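Local coordinates for protein cyclodipeptide synthase, BtCDPS (Bacillus thermoamylovorans, PDB 6ZTU) that probably makes cyclodipeptides by joining two aminoacyl groups, which enzymes of its family take from charged tRNAs, at residues I33-S41 against K85-H93; Q42-S53 against F96-R106. One frame throughout, in Å; residues are numbered along the deposited sequence.

Contact 1: residues I33-S41 against K85-H93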
loop_
_atom_site.group_PDB
_atom_site.type_symbol
_atom_site.label_atom_id
_atom_site.label_comp_id
_atom_site.label_asym_id
_atom_site.label_seq_id
_atom_site.Cartn_x
_atom_site.Cartn_y
_atom_site.Cartn_z
ATOM N N ILE A 33 -1.799 -1.912 -4.445
ATOM C CA ILE A 33 -1.250 -2.839 -5.433
ATOM C C ILE A 33 0.263 -2.720 -5.360
ATOM O O ILE A 33 0.827 -1.671 -5.688
ATOM C CB ILE A 33 -1.756 -2.541 -6.850
ATOM C CG1 ILE A 33 -3.281 -2.410 -6.880
ATOM C CG2 ILE A 33 -1.256 -3.610 -7.827
ATOM C CD1 ILE A 33 -4.022 -3.618 -6.340
ATOM N N SER A 34 0.914 -3.778 -4.919
ATOM C CA SER A 34 2.346 -3.754 -4.647
ATOM C C SER A 34 3.125 -4.074 -5.919
ATOM O O SER A 34 2.780 -5.029 -6.619
ATOM C CB SER A 34 2.691 -4.760 -3.544
ATOM O OG SER A 34 3.965 -4.486 -3.005
ATOM N N PRO A 35 4.167 -3.307 -6.250
ATOM C CA PRO A 35 4.927 -3.574 -7.474
ATOM C C PRO A 35 5.906 -4.729 -7.310
ATOM O O PRO A 35 6.451 -4.968 -6.231
ATOM C CB PRO A 35 5.673 -2.254 -7.710
ATOM C CG PRO A 35 5.916 -1.734 -6.325
ATOM C CD PRO A 35 4.660 -2.110 -5.548
ATOM N N PHE A 36 6.130 -5.440 -8.421
ATOM C CA PHE A 36 7.078 -6.559 -8.472
ATOM C C PHE A 36 6.685 -7.649 -7.480
ATOM O O PHE A 36 7.523 -8.241 -6.794
ATOM C CB PHE A 36 8.508 -6.074 -8.244
ATOM C CG PHE A 36 8.807 -4.792 -8.955
ATOM C CD1 PHE A 36 8.685 -4.716 -10.333
ATOM C CD2 PHE A 36 9.169 -3.656 -8.255
ATOM C CE1 PHE A 36 8.940 -3.534 -10.999
ATOM C CE2 PHE A 36 9.430 -2.466 -8.922
ATOM C CZ PHE A 36 9.310 -2.410 -10.294
ATOM N N ASN A 37 5.387 -7.913 -7.416
ATOM C CA ASN A 37 4.811 -8.899 -6.515
ATOM C C ASN A 37 3.894 -9.780 -7.347
ATOM O O ASN A 37 2.896 -9.296 -7.886
ATOM C CB ASN A 37 4.048 -8.208 -5.376
ATOM C CG ASN A 37 3.466 -9.189 -4.378
ATOM O OD1 ASN A 37 3.083 -10.300 -4.729
ATOM N ND2 ASN A 37 3.397 -8.777 -3.122
ATOM N N SER A 38 4.224 -11.072 -7.439
ATOM C CA SER A 38 3.503 -11.966 -8.344
ATOM C C SER A 38 2.035 -12.129 -7.971
ATOM O O SER A 38 1.240 -12.548 -8.820
ATOM C CB SER A 38 4.175 -13.341 -8.375
ATOM O OG SER A 38 4.616 -13.717 -7.081
ATOM N N LYS A 39 1.662 -11.819 -6.728
ATOM C CA LYS A 39 0.272 -11.941 -6.300
ATOM C C LYS A 39 -0.674 -11.136 -7.185
ATOM O O LYS A 39 -1.816 -11.554 -7.415
ATOM C CB LYS A 39 0.148 -11.485 -4.848
ATOM C CG LYS A 39 -1.257 -11.504 -4.288
ATOM C CD LYS A 39 -1.453 -12.724 -3.442
ATOM C CE LYS A 39 -2.784 -12.724 -2.744
ATOM N NZ LYS A 39 -3.009 -14.104 -2.265
ATOM N N PHE A 40 -0.225 -9.988 -7.693
ATOM C CA PHE A 40 -1.116 -9.050 -8.379
ATOM C C PHE A 40 -1.132 -9.330 -9.880
ATOM O O PHE A 40 -0.718 -8.528 -10.716
ATOM C CB PHE A 40 -0.719 -7.618 -8.058
ATOM C CG PHE A 40 -0.931 -7.267 -6.622
ATOM C CD1 PHE A 40 -2.179 -6.870 -6.175
ATOM C CD2 PHE A 40 0.104 -7.379 -5.712
ATOM C CE1 PHE A 40 -2.387 -6.563 -4.836
ATOM C CE2 PHE A 40 -0.090 -7.079 -4.374
ATOM C CZ PHE A 40 -1.343 -6.668 -3.936
ATOM N N SER A 41 -1.644 -10.511 -10.199
ATOM C CA SER A 41 -1.972 -10.892 -11.559
ATOM C C SER A 41 -3.204 -10.128 -12.036
ATOM O O SER A 41 -3.922 -9.494 -11.258
ATOM C CB SER A 41 -2.251 -12.390 -11.630
ATOM O OG SER A 41 -3.414 -12.699 -10.869
ATOM N N LYS A 85 11.682 -0.664 -15.703
ATOM C CA LYS A 85 10.858 -1.725 -15.137
ATOM C C LYS A 85 9.686 -1.156 -14.350
ATOM O O LYS A 85 8.584 -1.706 -14.409
ATOM C CB LYS A 85 11.711 -2.646 -14.267
ATOM C CG LYS A 85 12.775 -3.395 -15.058
ATOM C CD LYS A 85 13.545 -4.371 -14.196
ATOM C CE LYS A 85 12.668 -5.541 -13.766
ATOM N NZ LYS A 85 13.465 -6.614 -13.108
ATOM N N VAL A 86 9.889 -0.035 -13.654
ATOM C CA VAL A 86 8.794 0.599 -12.924
ATOM C C VAL A 86 7.715 1.077 -13.888
ATOM O O VAL A 86 6.534 0.749 -13.732
ATOM C CB VAL A 86 9.318 1.753 -12.051
ATOM C CG1 VAL A 86 8.154 2.537 -11.447
ATOM C CG2 VAL A 86 10.228 1.222 -10.960
ATOM N N ARG A 87 8.102 1.863 -14.901
ATOM C CA ARG A 87 7.118 2.370 -15.859
ATOM C C ARG A 87 6.280 1.241 -16.448
ATOM O O ARG A 87 5.056 1.363 -16.580
ATOM C CB ARG A 87 7.817 3.147 -16.978
ATOM C CG ARG A 87 8.333 4.525 -16.578
ATOM C CD ARG A 87 8.913 5.259 -17.790
ATOM N NE ARG A 87 10.354 5.482 -17.666
ATOM C CZ ARG A 87 11.270 4.889 -18.429
ATOM N NH1 ARG A 87 10.899 4.034 -19.375
ATOM N NH2 ARG A 87 12.558 5.147 -18.242
ATOM N N LYS A 88 6.922 0.122 -16.780
ATOM C CA LYS A 88 6.215 -1.016 -17.355
ATOM C C LYS A 88 5.294 -1.684 -16.341
ATOM O O LYS A 88 4.176 -2.090 -16.681
ATOM C CB LYS A 88 7.229 -2.020 -17.895
ATOM C CG LYS A 88 6.611 -3.246 -18.518
ATOM C CD LYS A 88 7.376 -4.492 -18.112
ATOM C CE LYS A 88 7.502 -5.453 -19.273
ATOM N NZ LYS A 88 7.724 -6.853 -18.815
ATOM N N GLU A 89 5.758 -1.833 -15.099
ATOM C CA GLU A 89 4.935 -2.460 -14.067
ATOM C C GLU A 89 3.711 -1.609 -13.743
ATOM O O GLU A 89 2.593 -2.126 -13.646
ATOM C CB GLU A 89 5.788 -2.707 -12.818
ATOM C CG GLU A 89 5.054 -3.318 -11.637
ATOM C CD GLU A 89 4.905 -4.818 -11.749
ATOM O OE1 GLU A 89 5.087 -5.354 -12.865
ATOM O OE2 GLU A 89 4.602 -5.461 -10.718
ATOM N N ILE A 90 3.898 -0.299 -13.587
ATOM C CA ILE A 90 2.779 0.583 -13.266
ATOM C C ILE A 90 1.763 0.614 -14.406
ATOM O O ILE A 90 0.548 0.650 -14.172
ATOM C CB ILE A 90 3.301 1.992 -12.922
ATOM C CG1 ILE A 90 4.284 1.937 -11.745
ATOM C CG2 ILE A 90 2.157 2.941 -12.607
ATOM C CD1 ILE A 90 3.840 1.057 -10.594
ATOM N N ARG A 91 2.231 0.596 -15.655
ATOM C CA ARG A 91 1.293 0.575 -16.774
ATOM C C ARG A 91 0.490 -0.720 -16.792
ATOM O O ARG A 91 -0.709 -0.708 -17.097
ATOM C CB ARG A 91 2.042 0.772 -18.092
ATOM C CG ARG A 91 2.610 2.169 -18.269
ATOM C CD ARG A 91 3.292 2.319 -19.624
ATOM N NE ARG A 91 2.323 2.249 -20.713
ATOM C CZ ARG A 91 1.619 3.288 -21.154
ATOM N NH1 ARG A 91 1.774 4.485 -20.597
ATOM N NH2 ARG A 91 0.757 3.132 -22.153
ATOM N N ARG A 92 1.124 -1.843 -16.437
ATOM C CA ARG A 92 0.395 -3.105 -16.335
ATOM C C ARG A 92 -0.678 -3.029 -15.251
ATOM O O ARG A 92 -1.832 -3.413 -15.472
ATOM C CB ARG A 92 1.366 -4.257 -16.056
ATOM C CG ARG A 92 0.711 -5.633 -16.058
ATOM C CD ARG A 92 1.710 -6.770 -15.803
ATOM N NE ARG A 92 2.340 -6.690 -14.485
ATOM C CZ ARG A 92 1.877 -7.277 -13.378
ATOM N NH1 ARG A 92 0.765 -8.010 -13.406
ATOM N NH2 ARG A 92 2.530 -7.133 -12.229
ATOM N N HIS A 93 -0.313 -2.533 -14.068
ATOM C CA HIS A 93 -1.288 -2.419 -12.988
ATOM C C HIS A 93 -2.438 -1.499 -13.380
ATOM O O HIS A 93 -3.606 -1.790 -13.091
ATOM C CB HIS A 93 -0.610 -1.902 -11.717
ATOM C CG HIS A 93 0.244 -2.920 -11.026
ATOM N ND1 HIS A 93 1.156 -2.582 -10.047
ATOM C CD2 HIS A 93 0.336 -4.263 -11.179
ATOM C CE1 HIS A 93 1.767 -3.677 -9.623
ATOM N NE2 HIS A 93 1.291 -4.708 -10.296
HETATM O O HOH W 1 1.933 -0.664 -8.105
HETATM O O HOH W 2 2.888 -6.702 -8.767
#

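Contact 2: residues Q42-S53 against F96-R106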
loop_
_atom_site.group_PDB
_atom_site.type_symbol
_atom_site.label_atom_id
_atom_site.label_comp_id
_atom_site.label_asym_id
_atom_site.label_seq_id
_atom_site.Cartn_x
_atom_site.Cartn_y
_atom_site.Cartn_z
ATOM N N GLN A 42 -3.465 -10.218 -13.341
ATOM C CA GLN A 42 -4.703 -9.665 -13.876
ATOM C C GLN A 42 -5.913 -10.235 -13.143
ATOM O O GLN A 42 -6.809 -9.492 -12.722
ATOM C CB GLN A 42 -4.788 -9.951 -15.376
ATOM C CG GLN A 42 -6.060 -9.465 -16.025
ATOM C CD GLN A 42 -6.091 -9.760 -17.512
ATOM O OE1 GLN A 42 -5.509 -10.741 -17.970
ATOM N NE2 GLN A 42 -6.761 -8.906 -18.273
ATOM N N ASN A 43 -5.947 -11.557 -12.960
ATOM C CA ASN A 43 -7.100 -12.186 -12.320
ATOM C C ASN A 43 -7.305 -11.690 -10.893
ATOM O O ASN A 43 -8.442 -11.425 -10.482
ATOM C CB ASN A 43 -6.947 -13.704 -12.327
ATOM C CG ASN A 43 -8.227 -14.413 -11.940
ATOM O OD1 ASN A 43 -9.300 -14.108 -12.460
ATOM N ND2 ASN A 43 -8.126 -15.353 -11.004
ATOM N N TYR A 44 -6.226 -11.588 -10.113
ATOM C CA TYR A 44 -6.358 -11.158 -8.723
ATOM C C TYR A 44 -6.801 -9.703 -8.635
ATOM O O TYR A 44 -7.648 -9.351 -7.802
ATOM C CB TYR A 44 -5.040 -11.355 -7.980
ATOM C CG TYR A 44 -5.103 -11.010 -6.505
ATOM C CD1 TYR A 44 -5.836 -11.791 -5.621
ATOM C CD2 TYR A 44 -4.436 -9.901 -5.999
ATOM C CE1 TYR A 44 -5.899 -11.486 -4.271
ATOM C CE2 TYR A 44 -4.485 -9.588 -4.637
ATOM C CZ TYR A 44 -5.222 -10.385 -3.782
ATOM O OH TYR A 44 -5.296 -10.087 -2.435
ATOM N N ILE A 45 -6.235 -8.841 -9.480
ATOM C CA ILE A 45 -6.657 -7.441 -9.485
ATOM C C ILE A 45 -8.147 -7.342 -9.812
ATOM O O ILE A 45 -8.892 -6.581 -9.177
ATOM C CB ILE A 45 -5.774 -6.631 -10.458
ATOM C CG1 ILE A 45 -4.397 -6.384 -9.825
ATOM C CG2 ILE A 45 -6.442 -5.317 -10.837
ATOM C CD1 ILE A 45 -3.338 -5.854 -10.792
ATOM N N HIS A 46 -8.620 -8.151 -10.765
ATOM C CA HIS A 46 -10.052 -8.179 -11.047
ATOM C C HIS A 46 -10.851 -8.647 -9.836
ATOM O O HIS A 46 -11.908 -8.085 -9.525
ATOM C CB HIS A 46 -10.331 -9.064 -12.262
ATOM C CG HIS A 46 -10.224 -8.336 -13.567
ATOM N ND1 HIS A 46 -11.327 -7.865 -14.252
ATOM C CD2 HIS A 46 -9.143 -7.975 -14.300
ATOM C CE1 HIS A 46 -10.929 -7.255 -15.356
ATOM N NE2 HIS A 46 -9.609 -7.306 -15.408
ATOM N N GLN A 47 -10.359 -9.667 -9.130
ATOM C CA GLN A 47 -11.066 -10.136 -7.945
ATOM C C GLN A 47 -11.160 -9.036 -6.898
ATOM O O GLN A 47 -12.220 -8.821 -6.307
ATOM C CB GLN A 47 -10.362 -11.361 -7.371
ATOM C CG GLN A 47 -10.519 -12.617 -8.201
ATOM C CD GLN A 47 -10.197 -13.850 -7.386
ATOM O OE1 GLN A 47 -9.158 -13.914 -6.737
ATOM N NE2 GLN A 47 -11.094 -14.831 -7.402
ATOM N N LEU A 48 -10.052 -8.321 -6.662
ATOM C CA LEU A 48 -10.061 -7.235 -5.682
ATOM C C LEU A 48 -11.114 -6.193 -6.032
ATOM O O LEU A 48 -11.888 -5.755 -5.172
ATOM C CB LEU A 48 -8.688 -6.570 -5.605
ATOM C CG LEU A 48 -7.503 -7.336 -5.022
ATOM C CD1 LEU A 48 -6.246 -6.505 -5.207
ATOM C CD2 LEU A 48 -7.751 -7.622 -3.545
ATOM N N ILE A 49 -11.160 -5.798 -7.299
ATOM C CA ILE A 49 -12.033 -4.711 -7.715
ATOM C C ILE A 49 -13.476 -5.186 -7.827
ATOM O O ILE A 49 -14.402 -4.460 -7.462
ATOM C CB ILE A 49 -11.504 -4.104 -9.027
ATOM C CG1 ILE A 49 -10.195 -3.346 -8.757
ATOM C CG2 ILE A 49 -12.527 -3.171 -9.648
ATOM C CD1 ILE A 49 -9.413 -2.998 -10.001
ATOM N N ASP A 50 -13.694 -6.415 -8.303
ATOM C CA ASP A 50 -15.053 -6.960 -8.337
ATOM C C ASP A 50 -15.657 -7.024 -6.941
ATOM O O ASP A 50 -16.788 -6.581 -6.720
ATOM C CB ASP A 50 -15.055 -8.352 -8.969
ATOM C CG ASP A 50 -14.760 -8.320 -10.451
ATOM O OD1 ASP A 50 -14.926 -7.248 -11.066
ATOM O OD2 ASP A 50 -14.368 -9.372 -10.999
ATOM N N TRP A 51 -14.913 -7.586 -5.984
ATOM C CA TRP A 51 -15.381 -7.637 -4.605
ATOM C C TRP A 51 -15.574 -6.240 -4.033
ATOM O O TRP A 51 -16.574 -5.974 -3.361
ATOM C CB TRP A 51 -14.392 -8.444 -3.751
ATOM C CG TRP A 51 -14.711 -8.481 -2.282
ATOM C CD1 TRP A 51 -15.595 -9.315 -1.650
ATOM C CD2 TRP A 51 -14.134 -7.662 -1.264
ATOM N NE1 TRP A 51 -15.606 -9.051 -0.301
ATOM C CE2 TRP A 51 -14.716 -8.043 -0.036
ATOM C CE3 TRP A 51 -13.172 -6.642 -1.270
ATOM C CZ2 TRP A 51 -14.373 -7.436 1.177
ATOM C CZ3 TRP A 51 -12.832 -6.039 -0.067
ATOM C CH2 TRP A 51 -13.430 -6.437 1.141
ATOM N N SER A 52 -14.619 -5.334 -4.275
ATOM C CA SER A 52 -14.738 -3.986 -3.727
ATOM C C SER A 52 -15.954 -3.276 -4.293
ATOM O O SER A 52 -16.659 -2.565 -3.569
ATOM C CB SER A 52 -13.482 -3.176 -4.036
ATOM O OG SER A 52 -12.384 -3.650 -3.279
ATOM N N SER A 53 -16.184 -3.433 -5.600
ATOM C CA SER A 53 -17.295 -2.761 -6.262
ATOM C C SER A 53 -18.635 -3.240 -5.726
ATOM O O SER A 53 -19.611 -2.484 -5.737
ATOM C CB SER A 53 -17.224 -2.993 -7.774
ATOM O OG SER A 53 -16.044 -2.452 -8.333
ATOM N N PHE A 96 -4.906 -3.336 -16.010
ATOM C CA PHE A 96 -5.789 -4.330 -15.405
ATOM C C PHE A 96 -6.785 -3.681 -14.459
ATOM O O PHE A 96 -7.942 -4.104 -14.382
ATOM C CB PHE A 96 -4.972 -5.386 -14.658
ATOM C CG PHE A 96 -4.081 -6.207 -15.543
ATOM C CD1 PHE A 96 -4.392 -6.395 -16.883
ATOM C CD2 PHE A 96 -2.936 -6.802 -15.035
ATOM C CE1 PHE A 96 -3.568 -7.151 -17.699
ATOM C CE2 PHE A 96 -2.115 -7.568 -15.847
ATOM C CZ PHE A 96 -2.431 -7.735 -17.182
ATOM N N SER A 97 -6.344 -2.677 -13.699
ATOM C CA SER A 97 -7.268 -1.995 -12.801
ATOM C C SER A 97 -8.341 -1.245 -13.582
ATOM O O SER A 97 -9.521 -1.293 -13.224
ATOM C CB SER A 97 -6.500 -1.039 -11.885
ATOM O OG SER A 97 -5.556 -1.760 -11.108
ATOM N N GLU A 98 -7.944 -0.536 -14.640
ATOM C CA GLU A 98 -8.922 0.191 -15.445
ATOM C C GLU A 98 -9.964 -0.759 -16.027
ATOM O O GLU A 98 -11.166 -0.470 -15.977
ATOM C CB GLU A 98 -8.206 0.966 -16.549
ATOM C CG GLU A 98 -9.088 1.943 -17.299
ATOM C CD GLU A 98 -9.790 1.304 -18.479
ATOM O OE1 GLU A 98 -9.281 0.282 -18.997
ATOM O OE2 GLU A 98 -10.856 1.821 -18.884
ATOM N N GLU A 99 -9.520 -1.904 -16.565
ATOM C CA GLU A 99 -10.435 -2.928 -17.078
ATOM C C GLU A 99 -11.528 -3.261 -16.076
ATOM O O GLU A 99 -12.722 -3.190 -16.384
ATOM C CB GLU A 99 -9.673 -4.212 -17.406
ATOM C CG GLU A 99 -8.852 -4.208 -18.657
ATOM C CD GLU A 99 -8.078 -5.505 -18.806
ATOM O OE1 GLU A 99 -8.291 -6.421 -17.968
ATOM O OE2 GLU A 99 -7.257 -5.606 -19.746
ATOM N N ALA A 100 -11.123 -3.653 -14.864
ATOM C CA ALA A 100 -12.076 -4.155 -13.885
ATOM C C ALA A 100 -12.978 -3.045 -13.367
ATOM O O ALA A 100 -14.173 -3.264 -13.125
ATOM C CB ALA A 100 -11.323 -4.832 -12.737
ATOM N N LEU A 101 -12.430 -1.845 -13.175
ATOM C CA LEU A 101 -13.271 -0.726 -12.773
ATOM C C LEU A 101 -14.318 -0.436 -13.842
ATOM O O LEU A 101 -15.513 -0.320 -13.543
ATOM C CB LEU A 101 -12.407 0.501 -12.498
ATOM C CG LEU A 101 -11.611 0.414 -11.190
ATOM C CD1 LEU A 101 -10.529 1.495 -11.151
ATOM C CD2 LEU A 101 -12.533 0.511 -9.980
ATOM N N ARG A 102 -13.885 -0.358 -15.102
ATOM C CA ARG A 102 -14.821 -0.107 -16.193
ATOM C C ARG A 102 -15.873 -1.208 -16.277
ATOM O O ARG A 102 -17.065 -0.925 -16.430
ATOM C CB ARG A 102 -14.058 0.020 -17.511
ATOM C CG ARG A 102 -14.954 0.149 -18.733
ATOM C CD ARG A 102 -14.190 0.717 -19.922
ATOM N NE ARG A 102 -12.816 0.226 -19.993
ATOM C CZ ARG A 102 -12.459 -0.944 -20.520
ATOM N NH1 ARG A 102 -13.377 -1.758 -21.025
ATOM N NH2 ARG A 102 -11.180 -1.305 -20.539
ATOM N N LYS A 103 -15.449 -2.467 -16.140
ATOM C CA LYS A 103 -16.384 -3.587 -16.137
ATOM C C LYS A 103 -17.477 -3.411 -15.089
ATOM O O LYS A 103 -18.631 -3.798 -15.313
ATOM C CB LYS A 103 -15.616 -4.889 -15.900
ATOM C CG LYS A 103 -16.467 -6.142 -15.878
ATOM C CD LYS A 103 -15.605 -7.368 -15.604
ATOM C CE LYS A 103 -15.199 -7.445 -14.138
ATOM N NZ LYS A 103 -14.229 -8.555 -13.870
ATOM N N ASN A 104 -17.139 -2.827 -13.938
ATOM C CA ASN A 104 -18.094 -2.626 -12.858
ATOM C C ASN A 104 -18.822 -1.294 -12.936
ATOM O O ASN A 104 -19.526 -0.939 -11.986
ATOM C CB ASN A 104 -17.383 -2.720 -11.503
ATOM C CG ASN A 104 -17.043 -4.138 -11.124
ATOM O OD1 ASN A 104 -17.842 -4.814 -10.479
ATOM N ND2 ASN A 104 -15.843 -4.589 -11.488
ATOM N N GLY A 105 -18.654 -0.538 -14.016
ATOM C CA GLY A 105 -19.296 0.761 -14.104
ATOM C C GLY A 105 -18.775 1.774 -13.115
ATOM O O GLY A 105 -19.513 2.679 -12.721
ATOM N N ARG A 106 -17.510 1.656 -12.716
ATOM C CA ARG A 106 -16.898 2.494 -11.695
ATOM C C ARG A 106 -15.990 3.546 -12.316
ATOM O O ARG A 106 -15.376 3.322 -13.363
ATOM C CB ARG A 106 -16.068 1.640 -10.730
ATOM C CG ARG A 106 -16.874 0.708 -9.847
ATOM C CD ARG A 106 -17.343 1.445 -8.628
ATOM N NE ARG A 106 -18.148 0.611 -7.744
ATOM C CZ ARG A 106 -18.544 0.994 -6.538
ATOM N NH1 ARG A 106 -18.214 2.198 -6.095
ATOM N NH2 ARG A 106 -19.283 0.191 -5.788
#

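Contact 1: residues I33-S41 against K85-H93
Ile-33 meets His-93 by laying its CG2 methyl over the centre of the imidazole, 3.4 Å from the ring centroid. The CG1 branch is turned away, its CD1 reaching Leu-48, while Glu-89 O lies over the opposite ring face, nearer its rim. Both ring nitrogens reach the loop through water held in the ring plane: His-93 ND1 shares one water with Ile-33 O, and His-93 NE2 lies 3.0 Å from a second water, which Ser-34 O and Asn-37 N also meet. His-93 is therefore fixed by a methyl on one face and by waters at its edge. Pro-35 brings CA to the same ring edge and leans its CB on Glu-89 CG. This loop follows strand 28-32 of the Rossmann-like sheet characteristic of cyclodipeptide synthases, and it leads into helix 42-55, a beta-alpha connection whose turn borders the ligand pocket. Next comes Phe-36, in a left-handed backbone conformation, whose N donates to Glu-89 OE2 at 2.8 Å, entering 46° above the carboxylate plane. The Phe-36 ring presents its edge to Val-86, with CZ 3.8 Å from Val-86 CG2, and its CE1 also touches Glu-89 CB. With CG anti to the backbone N and a bend at chi2 (82°), Glu-89 brings its carboxylate up to the loop, where Arg-92 NH2 binds it in a salt bridge. Asn-37 OD1 closes an Asx turn by accepting from Lys-39 N. At Phe-40, the centre of an inverse gamma turn, the carbonyl O receives Arg-92 NH1 at 3.1 Å, the N-H pointing at it with an angle of 155°, so the guanidinium that holds Glu-89 also grips the loop backbone. Ser-41 OG, at the N-cap of helix 42-55, caps Tyr-44 N.

Contact 2: residues Q42-S53 against F96-R106
Ile-49 forms the tight centre of this helix pair, its CG2 resting 3.7 Å from Ala-100 CB and equally near Leu-101 CD2, while CD1 reaches back to Ser-97. With the small Ala-100 opposite His-46, the axes of the two segments approach to 8.9 Å at a crossing angle of -35°, with strands 28-32 and 58-63 beneath. His-46 packs as a knob into the hole formed by Phe-96, Glu-99, Ala-100 and Lys-103, the Ala-100 methyl covering one ring face. At the N-terminal end the extended Gln-42 lies across the Phe-96 ring, CB 3.5 Å above its centre and the amide stacked at 24° to it. On the solvent side the exposed Lys-103, bent at chi3 (75°), places NZ where it donates to His-46 ND1 and forms a salt bridge with Asp-50 OD2, 3.0 Å away. Asn-104 ND2 bridges Asp-50 OD1 and Ala-100 O. Past Gly-105, the C-prime residue of a Schellman motif, Arg-106 NH2 donates to Ser-53 O and Phe-56 O, and NH1 to Lys-57 O. Glu-99 OE1 accepts from Gln-42 NE2 on its syn lone pair and from His-46 NE2 on its anti one. His-46 thus donates through NE2 and accepts through ND1, consistent with a neutral imidazole linking a carboxylate to an ammonium group.

How the contacts relate
Contacts 1 and 2 are successive parts of one interface: the loop 33-41 runs directly into helix 42-55, and both meet helix 79-103, so the pairs follow one another along the same helix with centres about 15 Å apart. They join where Ile-33 CD1 lies 3.8 Å from Leu-48 CD1, on which Phe-40 CE1 also packs, and Ser-97 OG bonds to His-93 O within helix 79-103. Contact 1 is the one beside the pocket: Ile-33 touches the bound hexanediol and the Ser-34 side chain lies about 4 Å from it. In contact 2 the side chain of Ser-97 is about 10 Å from that ligand.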